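PDB 6U7J: beta-glucuronidase from uncultured Clostridium sp., which hydrolyses beta-D-glucuronides as a family 2 glycoside hydrolase and probably reactivates estrogens in the gut by removing glucuronic acid from their conjugates. Local coordinates for residues Gly120-Glu125 with Leu396-Gln401; Gln172-Asp177 with Met557-Leu562; Arg283-Gln286 with Gln291-Ile294; Lys330-Asn335 with Gly571-Glu576. One frame throughout, in Å; residues are numbered along the deposited sequence.

Contact 1. Residues Gly120-Glu125 with Leu396-Gln401; sequences GFLPFE and LKELYQ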
loop_
_atom_site.group_PDB
_atom_site.type_symbol
_atom_site.label_atom_id
_atom_site.label_comp_id
_atom_site.label_asym_id
_atom_site.label_seq_id
_atom_site.Cartn_x
_atom_site.Cartn_y
_atom_site.Cartn_z
ATOM N N GLY B 120 33.698 -11.034 -6.702
ATOM C CA GLY B 120 32.768 -11.039 -5.595
ATOM C C GLY B 120 31.843 -12.228 -5.446
ATOM O O GLY B 120 31.028 -12.239 -4.516
ATOM N N PHE B 121 31.923 -13.241 -6.316
ATOM C CA PHE B 121 30.880 -14.261 -6.299
ATOM C C PHE B 121 31.407 -15.690 -6.431
ATOM O O PHE B 121 30.630 -16.588 -6.778
ATOM C CB PHE B 121 29.866 -13.966 -7.403
ATOM C CG PHE B 121 29.255 -12.610 -7.273
ATOM C CD1 PHE B 121 28.218 -12.396 -6.389
ATOM C CD2 PHE B 121 29.773 -11.538 -7.966
ATOM C CE1 PHE B 121 27.671 -11.139 -6.224
ATOM C CE2 PHE B 121 29.231 -10.270 -7.810
ATOM C CZ PHE B 121 28.180 -10.071 -6.935
ATOM N N LEU B 122 32.682 -15.933 -6.140
ATOM C CA LEU B 122 33.267 -17.267 -6.254
ATOM C C LEU B 122 34.231 -17.498 -5.098
ATOM O O LEU B 122 34.900 -16.562 -4.652
ATOM C CB LEU B 122 33.999 -17.451 -7.596
ATOM C CG LEU B 122 33.083 -17.676 -8.800
ATOM C CD1 LEU B 122 33.846 -17.459 -10.102
ATOM C CD2 LEU B 122 32.488 -19.069 -8.750
ATOM N N PRO B 123 34.313 -18.721 -4.588
ATOM C CA PRO B 123 35.065 -18.961 -3.353
ATOM C C PRO B 123 36.571 -18.882 -3.551
ATOM O O PRO B 123 37.095 -18.940 -4.665
ATOM C CB PRO B 123 34.652 -20.382 -2.965
ATOM C CG PRO B 123 34.375 -21.047 -4.279
ATOM C CD PRO B 123 33.737 -19.965 -5.132
ATOM N N PHE B 124 37.270 -18.758 -2.427
ATOM C CA PHE B 124 38.722 -18.858 -2.400
ATOM C C PHE B 124 39.136 -19.386 -1.035
ATOM O O PHE B 124 38.340 -19.409 -0.090
ATOM C CB PHE B 124 39.397 -17.517 -2.718
ATOM C CG PHE B 124 39.013 -16.390 -1.784
ATOM C CD1 PHE B 124 37.817 -15.693 -1.961
ATOM C CD2 PHE B 124 39.859 -16.006 -0.755
ATOM C CE1 PHE B 124 37.467 -14.643 -1.116
ATOM C CE2 PHE B 124 39.520 -14.951 0.103
ATOM C CZ PHE B 124 38.320 -14.271 -0.076
ATOM N N GLU B 125 40.381 -19.847 -0.939
ATOM C CA GLU B 125 40.822 -20.418 0.321
ATOM C C GLU B 125 42.321 -20.198 0.505
ATOM O O GLU B 125 43.041 -19.814 -0.421
ATOM C CB GLU B 125 40.440 -21.911 0.421
ATOM C CG GLU B 125 40.987 -22.787 -0.672
ATOM C CD GLU B 125 40.583 -24.257 -0.524
ATOM O OE1 GLU B 125 39.502 -24.566 0.031
ATOM O OE2 GLU B 125 41.369 -25.113 -0.961
ATOM N N LEU B 396 35.653 -17.684 -15.659
ATOM C CA LEU B 396 35.061 -18.889 -16.242
ATOM C C LEU B 396 35.774 -20.150 -15.771
ATOM O O LEU B 396 35.133 -21.174 -15.492
ATOM C CB LEU B 396 35.115 -18.796 -17.756
ATOM C CG LEU B 396 33.988 -17.966 -18.350
ATOM C CD1 LEU B 396 34.390 -17.593 -19.751
ATOM C CD2 LEU B 396 32.651 -18.753 -18.334
ATOM N N LYS B 397 37.108 -20.105 -15.713
ATOM C CA LYS B 397 37.884 -21.216 -15.172
ATOM C C LYS B 397 37.439 -21.551 -13.751
ATOM O O LYS B 397 37.205 -22.722 -13.418
ATOM C CB LYS B 397 39.374 -20.847 -15.214
ATOM C CG LYS B 397 40.325 -21.825 -14.532
ATOM C CD LYS B 397 40.187 -23.201 -15.109
ATOM C CE LYS B 397 41.400 -24.062 -14.764
ATOM N NZ LYS B 397 41.125 -25.483 -15.144
ATOM N N GLU B 398 37.315 -20.522 -12.899
ATOM C CA GLU B 398 36.892 -20.717 -11.514
ATOM C C GLU B 398 35.460 -21.251 -11.437
ATOM O O GLU B 398 35.177 -22.191 -10.684
ATOM C CB GLU B 398 36.995 -19.399 -10.748
ATOM C CG GLU B 398 38.333 -19.084 -10.080
ATOM C CD GLU B 398 38.272 -17.748 -9.346
ATOM O OE1 GLU B 398 38.346 -16.699 -10.030
ATOM O OE2 GLU B 398 38.103 -17.733 -8.100
ATOM N N LEU B 399 34.536 -20.651 -12.197
ATOM C CA LEU B 399 33.155 -21.139 -12.178
ATOM C C LEU B 399 33.085 -22.601 -12.604
ATOM O O LEU B 399 32.415 -23.410 -11.948
ATOM C CB LEU B 399 32.253 -20.288 -13.081
ATOM C CG LEU B 399 30.795 -20.760 -13.079
ATOM C CD1 LEU B 399 30.205 -20.801 -11.679
ATOM C CD2 LEU B 399 29.963 -19.870 -13.956
ATOM N N TYR B 400 33.794 -22.966 -13.683
ATOM C CA TYR B 400 33.807 -24.361 -14.123
ATOM C C TYR B 400 34.346 -25.275 -13.029
ATOM O O TYR B 400 33.755 -26.318 -12.729
ATOM C CB TYR B 400 34.626 -24.520 -15.408
ATOM C CG TYR B 400 34.785 -25.975 -15.810
ATOM C CD1 TYR B 400 33.730 -26.677 -16.375
ATOM C CD2 TYR B 400 35.988 -26.662 -15.573
ATOM C CE1 TYR B 400 33.863 -28.024 -16.719
ATOM C CE2 TYR B 400 36.129 -28.002 -15.900
ATOM C CZ TYR B 400 35.070 -28.679 -16.476
ATOM O OH TYR B 400 35.215 -30.004 -16.816
ATOM N N GLN B 401 35.453 -24.891 -12.394
ATOM C CA GLN B 401 36.017 -25.765 -11.370
ATOM C C GLN B 401 35.034 -25.978 -10.228
ATOM O O GLN B 401 34.944 -27.081 -9.671
ATOM C CB GLN B 401 37.335 -25.192 -10.841
ATOM C CG GLN B 401 38.548 -25.530 -11.709
ATOM C CD GLN B 401 38.889 -27.005 -11.664
ATOM O OE1 GLN B 401 38.862 -27.684 -12.690
ATOM N NE2 GLN B 401 39.191 -27.516 -10.471
HETATM O O HOH W 1 36.750 -19.931 -7.064
#
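Leu-122, in the loop that leads into strand 124-127 of the family 2 sugar-binding domain, lays its side chain against Glu-398 and Leu-399 of helix 386-403, which precedes strand 409-416 of the TIM barrel. The contact is therefore a junction between two domains, made by a loop of one domain resting on a helix of the other. CG of Leu-122 stands anti to the carbonyl carbon (chi1 -76°), which carries the side chain out to the helix. CB of Leu-122 starts near the carboxylate of Glu-398, 4.1 Å from OE2. Beyond CG the branch divides the work. CD1 of Leu-122 rests on CB of Glu-398 at 3.8 Å and lies 3.9 Å from the backbone N of Leu-399. CD2 of Leu-122 meets CD1 of Leu-399 at 4.1 Å, the two leucine side chains crossing at about a right angle. Val-395 and Arg-402 of the same helix also touch Leu-122, which thus rests among residues spaced three and four apart, as one face of a helix requires. A branched, wholly apolar side chain suits this buried place because its two methyls can spread over neighbouring helix positions. Glu-398 serves both sides of the junction: its methylene CB is packed, while its extended chain sends the carboxylate toward the loop. There OE2 is hydrogen-bonded to NE2 of His-117, whose ring stacks on Phe-124, and also to a bridging water. That water donates to OE2 of Glu-398 at 2.8 Å and to the carbonyl O of Pro-123 at 2.6 Å.

Contact 2. Residues Gln172-Asp177 with Met557-Leu562; sequences QKFDFD and MTAFGL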
loop_
_atom_site.group_PDB
_atom_site.type_symbol
_atom_site.label_atom_id
_atom_site.label_comp_id
_atom_site.label_asym_id
_atom_site.label_seq_id
_atom_site.Cartn_x
_atom_site.Cartn_y
_atom_site.Cartn_z
ATOM N N GLN B 172 31.211 5.871 -7.722
ATOM C CA GLN B 172 31.167 4.616 -8.460
ATOM C C GLN B 172 30.141 4.721 -9.581
ATOM O O GLN B 172 28.972 5.038 -9.327
ATOM C CB GLN B 172 30.814 3.464 -7.523
ATOM C CG GLN B 172 30.654 2.139 -8.218
ATOM C CD GLN B 172 31.983 1.571 -8.692
ATOM O OE1 GLN B 172 32.806 1.107 -7.888
ATOM N NE2 GLN B 172 32.200 1.602 -10.008
ATOM N N LYS B 173 30.566 4.456 -10.814
ATOM C CA LYS B 173 29.663 4.371 -11.952
ATOM C C LYS B 173 29.572 2.930 -12.442
ATOM O O LYS B 173 30.543 2.176 -12.368
ATOM C CB LYS B 173 30.126 5.291 -13.091
ATOM C CG LYS B 173 30.169 6.774 -12.712
ATOM C CD LYS B 173 28.826 7.432 -12.909
ATOM C CE LYS B 173 28.537 8.416 -11.798
ATOM N NZ LYS B 173 28.918 9.823 -12.145
ATOM N N PHE B 174 28.386 2.542 -12.921
ATOM C CA PHE B 174 28.188 1.260 -13.586
ATOM C C PHE B 174 26.846 1.303 -14.304
ATOM O O PHE B 174 26.012 2.176 -14.050
ATOM C CB PHE B 174 28.261 0.061 -12.619
ATOM C CG PHE B 174 27.432 0.210 -11.361
ATOM C CD1 PHE B 174 28.035 0.529 -10.151
ATOM C CD2 PHE B 174 26.057 -0.005 -11.383
ATOM C CE1 PHE B 174 27.286 0.670 -8.993
ATOM C CE2 PHE B 174 25.297 0.126 -10.229
ATOM C CZ PHE B 174 25.906 0.469 -9.030
ATOM N N ASP B 175 26.649 0.342 -15.212
ATOM C CA ASP B 175 25.454 0.265 -16.045
ATOM C C ASP B 175 24.700 -1.049 -15.873
ATOM O O ASP B 175 23.989 -1.483 -16.777
ATOM C CB ASP B 175 25.812 0.479 -17.513
ATOM C CG ASP B 175 26.228 1.908 -17.799
ATOM O OD1 ASP B 175 27.447 2.173 -17.810
ATOM O OD2 ASP B 175 25.338 2.769 -17.989
ATOM N N PHE B 176 24.844 -1.706 -14.734
ATOM C CA PHE B 176 23.939 -2.790 -14.399
ATOM C C PHE B 176 22.883 -2.292 -13.410
ATOM O O PHE B 176 23.063 -1.291 -12.711
ATOM C CB PHE B 176 24.695 -4.002 -13.833
ATOM C CG PHE B 176 25.595 -3.684 -12.658
ATOM C CD1 PHE B 176 25.086 -3.611 -11.371
ATOM C CD2 PHE B 176 26.961 -3.492 -12.845
ATOM C CE1 PHE B 176 25.917 -3.319 -10.294
ATOM C CE2 PHE B 176 27.799 -3.207 -11.765
ATOM C CZ PHE B 176 27.284 -3.126 -10.497
ATOM N N ASP B 177 21.759 -3.005 -13.389
ATOM C CA ASP B 177 20.611 -2.624 -12.571
ATOM C C ASP B 177 20.952 -2.654 -11.086
ATOM O O ASP B 177 20.945 -1.621 -10.394
ATOM C CB ASP B 177 19.453 -3.590 -12.862
ATOM C CG ASP B 177 18.104 -2.888 -12.885
ATOM O OD1 ASP B 177 17.065 -3.556 -13.124
ATOM O OD2 ASP B 177 18.088 -1.657 -12.637
ATOM N N MET B 557 16.569 -5.075 -4.993
ATOM C CA MET B 557 17.076 -3.718 -4.833
ATOM C C MET B 557 17.972 -3.338 -5.996
ATOM O O MET B 557 18.668 -4.181 -6.567
ATOM C CB MET B 557 17.857 -3.558 -3.524
ATOM C CG MET B 557 17.090 -2.797 -2.445
ATOM S SD MET B 557 16.584 -1.108 -2.874
ATOM C CE MET B 557 18.132 -0.229 -2.778
ATOM N N THR B 558 17.955 -2.052 -6.338
ATOM C CA THR B 558 18.775 -1.489 -7.402
ATOM C C THR B 558 19.459 -0.225 -6.899
ATOM O O THR B 558 19.048 0.379 -5.902
ATOM C CB THR B 558 17.959 -1.103 -8.643
ATOM O OG1 THR B 558 17.134 0.027 -8.322
ATOM C CG2 THR B 558 17.083 -2.245 -9.133
ATOM N N ALA B 559 20.498 0.191 -7.616
ATOM C CA ALA B 559 21.005 1.541 -7.438
ATOM C C ALA B 559 19.865 2.541 -7.633
ATOM O O ALA B 559 18.905 2.282 -8.367
ATOM C CB ALA B 559 22.154 1.810 -8.413
ATOM N N PHE B 560 19.946 3.672 -6.932
ATOM C CA PHE B 560 18.854 4.641 -6.964
ATOM C C PHE B 560 18.721 5.267 -8.344
ATOM O O PHE B 560 19.722 5.586 -8.989
ATOM C CB PHE B 560 19.075 5.744 -5.925
ATOM C CG PHE B 560 19.347 5.226 -4.568
ATOM C CD1 PHE B 560 18.431 4.393 -3.941
ATOM C CD2 PHE B 560 20.521 5.547 -3.915
ATOM C CE1 PHE B 560 18.692 3.884 -2.682
ATOM C CE2 PHE B 560 20.786 5.048 -2.658
ATOM C CZ PHE B 560 19.873 4.214 -2.039
ATOM N N GLY B 561 17.471 5.462 -8.779
ATOM C CA GLY B 561 17.173 6.099 -10.055
ATOM C C GLY B 561 15.683 6.320 -10.208
ATOM O O GLY B 561 14.864 5.632 -9.588
ATOM N N LEU B 562 15.334 7.278 -11.069
ATOM C CA LEU B 562 13.951 7.753 -11.142
ATOM C C LEU B 562 12.982 6.744 -11.762
ATOM O O LEU B 562 11.765 6.994 -11.772
ATOM C CB LEU B 562 13.912 9.065 -11.923
ATOM C CG LEU B 562 14.709 10.226 -11.304
ATOM C CD1 LEU B 562 14.218 11.576 -11.815
ATOM C CD2 LEU B 562 14.642 10.214 -9.803
#
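Asp-177 and Thr-558 bring their backbones together with CA atoms 5.6 Å apart, and one weak hydrogen bond runs between the chains, from Ala-559 N to Asp-177 O (3.3 Å, 152° at the hydrogen). The same carbonyl O of Asp-177 lies 3.5 Å from CB of Thr-558, so the threonine packs beside the bond. The methyl CG2 of Thr-558, anti to its own carbonyl carbon, packs beside the carboxylate of Asp-177, 3.7 Å from OD2. The polar partners of that carboxylate are others, both in the barrel-domain loop: OD2 forms a salt bridge with Arg-564, and OD1 is hydrogen-bonded to Asn-568. The threonine hydroxyl is spent locally: OG1 of Thr-558 donates to the carbonyl O of Ala-559 at 2.9 Å, approaching from above the carbonyl plane, which helps fix the threonine's rotation. Farther along, CE2 and CZ of Phe-174 both lie 4.0 Å from CB of Ala-559, a small side chain that lets the ring come close to the backbone. Phe-176 backs this ring from within its own segment, with CD2 of Phe-174 lying 3.4 Å above the centre of the Phe-176 ring. Phe-560 and Leu-562 pack on a second subunit, placing the junction near a subunit boundary. The arrangement is an interdomain contact between the end of strand 171-173 with the residues that follow it, in the family 2 sugar-binding domain, and the loop after strand 545-551, the last strand of the TIM barrel, at the strand end where such barrels carry their active sites.

Contact 3. Residues Arg283-Gln286 with Gln291-Ile294; sequences RTIQ and QFLI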
loop_
_atom_site.group_PDB
_atom_site.type_symbol
_atom_site.label_atom_id
_atom_site.label_comp_id
_atom_site.label_asym_id
_atom_site.label_seq_id
_atom_site.Cartn_x
_atom_site.Cartn_y
_atom_site.Cartn_z
ATOM N N ARG B 283 23.098 -37.908 -16.653
ATOM C CA ARG B 283 22.127 -37.329 -17.569
ATOM C C ARG B 283 22.869 -36.771 -18.766
ATOM O O ARG B 283 23.988 -36.271 -18.636
ATOM C CB ARG B 283 21.302 -36.215 -16.901
ATOM C CG ARG B 283 22.128 -35.091 -16.277
ATOM C CD ARG B 283 22.105 -33.867 -17.155
ATOM N NE ARG B 283 22.979 -32.792 -16.689
ATOM C CZ ARG B 283 24.258 -32.676 -17.037
ATOM N NH1 ARG B 283 24.820 -33.589 -17.826
ATOM N NH2 ARG B 283 24.980 -31.657 -16.591
ATOM N N THR B 284 22.224 -36.835 -19.925
ATOM C CA THR B 284 22.821 -36.380 -21.169
ATOM C C THR B 284 22.152 -35.108 -21.658
ATOM O O THR B 284 20.965 -34.872 -21.411
ATOM C CB THR B 284 22.702 -37.442 -22.258
ATOM O OG1 THR B 284 21.318 -37.575 -22.626
ATOM C CG2 THR B 284 23.225 -38.771 -21.758
ATOM N N ILE B 285 22.924 -34.320 -22.402
ATOM C CA ILE B 285 22.470 -33.087 -23.017
ATOM C C ILE B 285 22.806 -33.135 -24.491
ATOM O O ILE B 285 23.959 -33.386 -24.849
ATOM C CB ILE B 285 23.140 -31.848 -22.407
ATOM C CG1 ILE B 285 22.962 -31.806 -20.896
ATOM C CG2 ILE B 285 22.627 -30.588 -23.115
ATOM C CD1 ILE B 285 23.777 -30.706 -20.261
ATOM N N GLN B 286 21.824 -32.813 -25.334
ATOM C CA GLN B 286 22.033 -32.711 -26.770
ATOM C C GLN B 286 21.129 -31.629 -27.343
ATOM O O GLN B 286 19.981 -31.477 -26.917
ATOM C CB GLN B 286 21.754 -34.050 -27.460
ATOM C CG GLN B 286 21.848 -34.002 -28.974
ATOM C CD GLN B 286 21.431 -35.310 -29.602
ATOM O OE1 GLN B 286 21.749 -36.380 -29.085
ATOM N NE2 GLN B 286 20.702 -35.235 -30.713
ATOM N N GLN B 291 15.466 -27.964 -30.660
ATOM C CA GLN B 291 15.138 -28.560 -29.375
ATOM C C GLN B 291 16.364 -28.601 -28.476
ATOM O O GLN B 291 17.509 -28.505 -28.924
ATOM C CB GLN B 291 14.536 -29.958 -29.541
ATOM C CG GLN B 291 13.066 -29.918 -29.946
ATOM C CD GLN B 291 12.413 -31.290 -30.023
ATOM O OE1 GLN B 291 13.028 -32.267 -30.455
ATOM N NE2 GLN B 291 11.153 -31.360 -29.614
ATOM N N PHE B 292 16.089 -28.701 -27.182
ATOM C CA PHE B 292 17.093 -28.821 -26.134
ATOM C C PHE B 292 16.759 -30.141 -25.460
ATOM O O PHE B 292 15.752 -30.239 -24.754
ATOM C CB PHE B 292 17.023 -27.632 -25.173
ATOM C CG PHE B 292 18.197 -27.526 -24.243
ATOM C CD1 PHE B 292 18.358 -28.427 -23.207
ATOM C CD2 PHE B 292 19.127 -26.515 -24.396
ATOM C CE1 PHE B 292 19.448 -28.336 -22.350
ATOM C CE2 PHE B 292 20.216 -26.420 -23.534
ATOM C CZ PHE B 292 20.373 -27.328 -22.519
ATOM N N LEU B 293 17.563 -31.170 -25.712
ATOM C CA LEU B 293 17.229 -32.520 -25.289
ATOM C C LEU B 293 18.023 -32.884 -24.047
ATOM O O LEU B 293 19.242 -32.720 -24.017
ATOM C CB LEU B 293 17.507 -33.527 -26.406
ATOM C CG LEU B 293 16.832 -33.273 -27.749
ATOM C CD1 LEU B 293 17.242 -34.352 -28.744
ATOM C CD2 LEU B 293 15.320 -33.243 -27.599
ATOM N N ILE B 294 17.329 -33.377 -23.033
ATOM C CA ILE B 294 17.935 -33.861 -21.800
ATOM C C ILE B 294 17.495 -35.304 -21.638
ATOM O O ILE B 294 16.288 -35.589 -21.596
ATOM C CB ILE B 294 17.525 -33.020 -20.580
ATOM C CG1 ILE B 294 18.090 -31.604 -20.690
ATOM C CG2 ILE B 294 17.975 -33.687 -19.291
ATOM C CD1 ILE B 294 17.420 -30.620 -19.761
HETATM O O HOH W 2 19.747 -35.702 -24.282
#
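A short antiparallel beta hairpin joins Ile-285 and Gln-286 to Leu-293 and Ile-294, immediately ahead of strand 297-305, the first strand of the TIM barrel. Gln-286 and Leu-293 form the hydrogen-bonded pair. Gln-286 N donates to Leu-293 O at 2.9 Å, and Leu-293 N returns a shorter bond of 2.7 Å to Gln-286 O. Ile-285 and Ile-294 are the adjacent non-hydrogen-bonded pair, where CA-H...O contacts take over: CA of Ile-294 lies 3.2 Å from Thr-284 O. Backbone bonding goes on to Thr-284 with Asn-295, and beside the ladder a water links OG1 of Thr-284 to Leu-293 O, weakly on the side of the carbonyl.

Strand 292-294 pairs in turn with 297-305, so the hairpin branches from the start of the first barrel strand and packs across the N-terminal end of the barrel, against Val-410 in strand 409-416 and Pro-444 just before strand 445-449. Ile-285 and Phe-292 both touch Val-410, and Ile-294 packs on Phe-299; apolar types suit these apolar partners. CG2 of Ile-285, held anti to the backbone N, reaches the Phe-292 ring, 4.0 Å from both CE1 and CZ. CG1 of Ile-294 stands at the edge of this ring, in its plane, while Phe-301 of the first barrel strand meets it edge-to-face. On the other branch of Ile-285, CD1 sits 3.8 Å above the guanidinium plane of Arg-283, over its centre; NE of Arg-283 is bonded to Pro-407 O. On the opposite face, the extended Gln-286 runs alongside Leu-293, with NE2 of Gln-286 4.1 Å from CD1 of Leu-293, pairing an exposed polar chain with a leucine.

Contact 4. Residues Lys330-Asn335 with Gly571-Glu576; sequences KWIGAN and GIFTRE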
loop_
_atom_site.group_PDB
_atom_site.type_symbol
_atom_site.label_atom_id
_atom_site.label_comp_id
_atom_site.label_asym_id
_atom_site.label_seq_id
_atom_site.Cartn_x
_atom_site.Cartn_y
_atom_site.Cartn_z
ATOM N N LYS B 330 8.290 -24.526 -7.447
ATOM C CA LYS B 330 7.486 -25.722 -7.642
ATOM C C LYS B 330 6.002 -25.379 -7.728
ATOM O O LYS B 330 5.272 -25.956 -8.541
ATOM C CB LYS B 330 7.749 -26.706 -6.504
ATOM C CG LYS B 330 6.948 -28.002 -6.611
ATOM C CD LYS B 330 7.071 -28.793 -5.317
ATOM C CE LYS B 330 6.486 -30.181 -5.458
ATOM N NZ LYS B 330 7.224 -30.961 -6.500
ATOM N N TRP B 331 5.542 -24.440 -6.902
ATOM C CA TRP B 331 4.125 -24.088 -6.895
ATOM C C TRP B 331 3.719 -23.455 -8.217
ATOM O O TRP B 331 2.692 -23.816 -8.798
ATOM C CB TRP B 331 3.827 -23.151 -5.720
ATOM C CG TRP B 331 2.439 -22.540 -5.734
ATOM C CD1 TRP B 331 1.283 -23.088 -5.229
ATOM C CD2 TRP B 331 2.080 -21.260 -6.253
ATOM N NE1 TRP B 331 0.230 -22.224 -5.412
ATOM C CE2 TRP B 331 0.689 -21.096 -6.040
ATOM C CE3 TRP B 331 2.798 -20.228 -6.872
ATOM C CZ2 TRP B 331 0.004 -19.949 -6.436
ATOM C CZ3 TRP B 331 2.113 -19.086 -7.272
ATOM C CH2 TRP B 331 0.727 -18.957 -7.048
ATOM N N ILE B 332 4.539 -22.541 -8.734
ATOM C CA ILE B 332 4.190 -21.847 -9.968
ATOM C C ILE B 332 4.392 -22.708 -11.203
ATOM O O ILE B 332 3.989 -22.292 -12.294
ATOM C CB ILE B 332 4.995 -20.540 -10.094
ATOM C CG1 ILE B 332 4.236 -19.521 -10.963
ATOM C CG2 ILE B 332 6.398 -20.831 -10.597
ATOM C CD1 ILE B 332 4.673 -18.075 -10.792
ATOM N N GLY B 333 4.980 -23.899 -11.067
ATOM C CA GLY B 333 5.232 -24.755 -12.215
ATOM C C GLY B 333 6.537 -24.489 -12.939
ATOM O O GLY B 333 6.723 -24.984 -14.059
ATOM N N ALA B 334 7.434 -23.703 -12.355
ATOM C CA ALA B 334 8.721 -23.479 -12.986
ATOM C C ALA B 334 9.553 -24.763 -12.942
ATOM O O ALA B 334 9.349 -25.634 -12.091
ATOM C CB ALA B 334 9.456 -22.330 -12.292
ATOM N N ASN B 335 10.476 -24.889 -13.890
ATOM C CA ASN B 335 11.391 -26.021 -13.899
ATOM C C ASN B 335 12.857 -25.612 -13.967
ATOM O O ASN B 335 13.726 -26.493 -14.020
ATOM C CB ASN B 335 11.070 -26.983 -15.070
ATOM C CG ASN B 335 11.222 -26.332 -16.436
ATOM O OD1 ASN B 335 11.821 -25.270 -16.577
ATOM N ND2 ASN B 335 10.664 -26.978 -17.457
ATOM N N GLY B 571 9.317 -8.068 -10.223
ATOM C CA GLY B 571 9.056 -9.344 -9.579
ATOM C C GLY B 571 7.649 -9.878 -9.818
ATOM O O GLY B 571 6.669 -9.118 -9.812
ATOM N N ILE B 572 7.556 -11.184 -10.083
ATOM C CA ILE B 572 6.278 -11.886 -10.048
ATOM C C ILE B 572 5.862 -12.088 -8.600
ATOM O O ILE B 572 4.667 -12.129 -8.283
ATOM C CB ILE B 572 6.388 -13.223 -10.819
ATOM C CG1 ILE B 572 6.341 -12.989 -12.332
ATOM C CG2 ILE B 572 5.279 -14.176 -10.473
ATOM C CD1 ILE B 572 5.310 -11.935 -12.775
ATOM N N PHE B 573 6.838 -12.194 -7.699
ATOM C CA PHE B 573 6.625 -12.207 -6.263
ATOM C C PHE B 573 7.189 -10.929 -5.636
ATOM O O PHE B 573 8.063 -10.259 -6.201
ATOM C CB PHE B 573 7.288 -13.442 -5.637
ATOM C CG PHE B 573 6.737 -14.750 -6.133
ATOM C CD1 PHE B 573 5.610 -15.313 -5.545
ATOM C CD2 PHE B 573 7.355 -15.427 -7.183
ATOM C CE1 PHE B 573 5.093 -16.527 -6.004
ATOM C CE2 PHE B 573 6.860 -16.648 -7.644
ATOM C CZ PHE B 573 5.718 -17.195 -7.058
ATOM N N THR B 574 6.675 -10.577 -4.462
ATOM C CA THR B 574 7.252 -9.432 -3.761
ATOM C C THR B 574 8.627 -9.806 -3.215
ATOM O O THR B 574 9.045 -10.974 -3.261
ATOM C CB THR B 574 6.343 -8.980 -2.625
ATOM O OG1 THR B 574 6.318 -10.003 -1.617
ATOM C CG2 THR B 574 4.897 -8.717 -3.144
ATOM N N ARG B 575 9.338 -8.802 -2.678
ATOM C CA ARG B 575 10.632 -9.096 -2.069
ATOM C C ARG B 575 10.456 -10.052 -0.903
ATOM O O ARG B 575 11.368 -10.826 -0.584
ATOM C CB ARG B 575 11.335 -7.813 -1.606
ATOM C CG ARG B 575 12.853 -7.971 -1.355
ATOM C CD ARG B 575 13.530 -6.613 -1.296
ATOM N NE ARG B 575 14.994 -6.655 -1.409
ATOM C CZ ARG B 575 15.818 -5.865 -0.737
ATOM N NH1 ARG B 575 15.335 -4.982 0.133
ATOM N NH2 ARG B 575 17.126 -5.957 -0.933
ATOM N N GLU B 576 9.277 -10.041 -0.287
ATOM C CA GLU B 576 8.971 -10.911 0.836
ATOM C C GLU B 576 8.309 -12.220 0.399
ATOM O O GLU B 576 7.720 -12.920 1.229
ATOM C CB GLU B 576 8.107 -10.149 1.842
ATOM C CG GLU B 576 8.822 -8.889 2.426
ATOM C CD GLU B 576 8.801 -7.691 1.472
ATOM O OE1 GLU B 576 7.879 -7.604 0.617
ATOM O OE2 GLU B 576 9.703 -6.833 1.571
#
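Ile-332 and Ile-572 are the nearest residues of the two backbones, yet their CA atoms stand 10.2 Å apart, a gap bridged entirely by apolar side chains. Helix 319-332 ends here in a Schellman motif: Gly-333 takes a positive phi of 87°, at which a side chain would jam against the preceding carbonyl O, so glycine fits. CG1 of Ile-332, anti to the backbone N (chi1 -154°), carries CD1 out to a double contact. CD1 of Ile-332 lies 4.0 Å from CG2 of Ile-572, the two side chains crossing at about a right angle, and 4.0 Å from CZ of Phe-573, whose side chain comes from the opposite direction. The CG1-CD1 branch of isoleucine and a phenylalanine ring reach far enough to span the gap.

The helix follows the first strand of the TIM barrel, whereas 571-576 belongs to the long loop between the last strand, 545-551, and helix 581-592. The contact thus joins the helix after the first strand to the loop after the last, where strands 297-305 and 545-551 pair to close the barrel. Phe-304 of the first strand and Ile-586 of the final helix touch both isoleucines. Beside Ile-332, Trp-331 brings CZ3 to the edge of the Phe-573 ring, near its plane, 4.1 Å from CZ. The indole also meets Phe-584 of the final helix edge-to-face and packs on Thr-66 of a third subunit and Leu-518 of a fourth.

Overall arrangement
Contacts 1 and 2 tie the sugar-binding domain to the TIM barrel at two places whose centres are 25 Å apart; a calcium ion lies about 6 Å from the side chain of Pro-123 in contact 1. Contacts 2 and 4 both draw on the loop after the last barrel strand and touch directly, with CG of Met-557 3.5 Å from NH2 of Arg-575. Asp-309 strengthens this tie, binding Met-557 N and Arg-575 NE. Contact 3 lies across the chain's centre from contact 2, the two centres 37 Å apart. Active sites of such barrels lie at the C-terminal strand ends, the side from which the loop of contacts 2 and 4 springs, whereas contact 3 is at the opposite, N-terminal end.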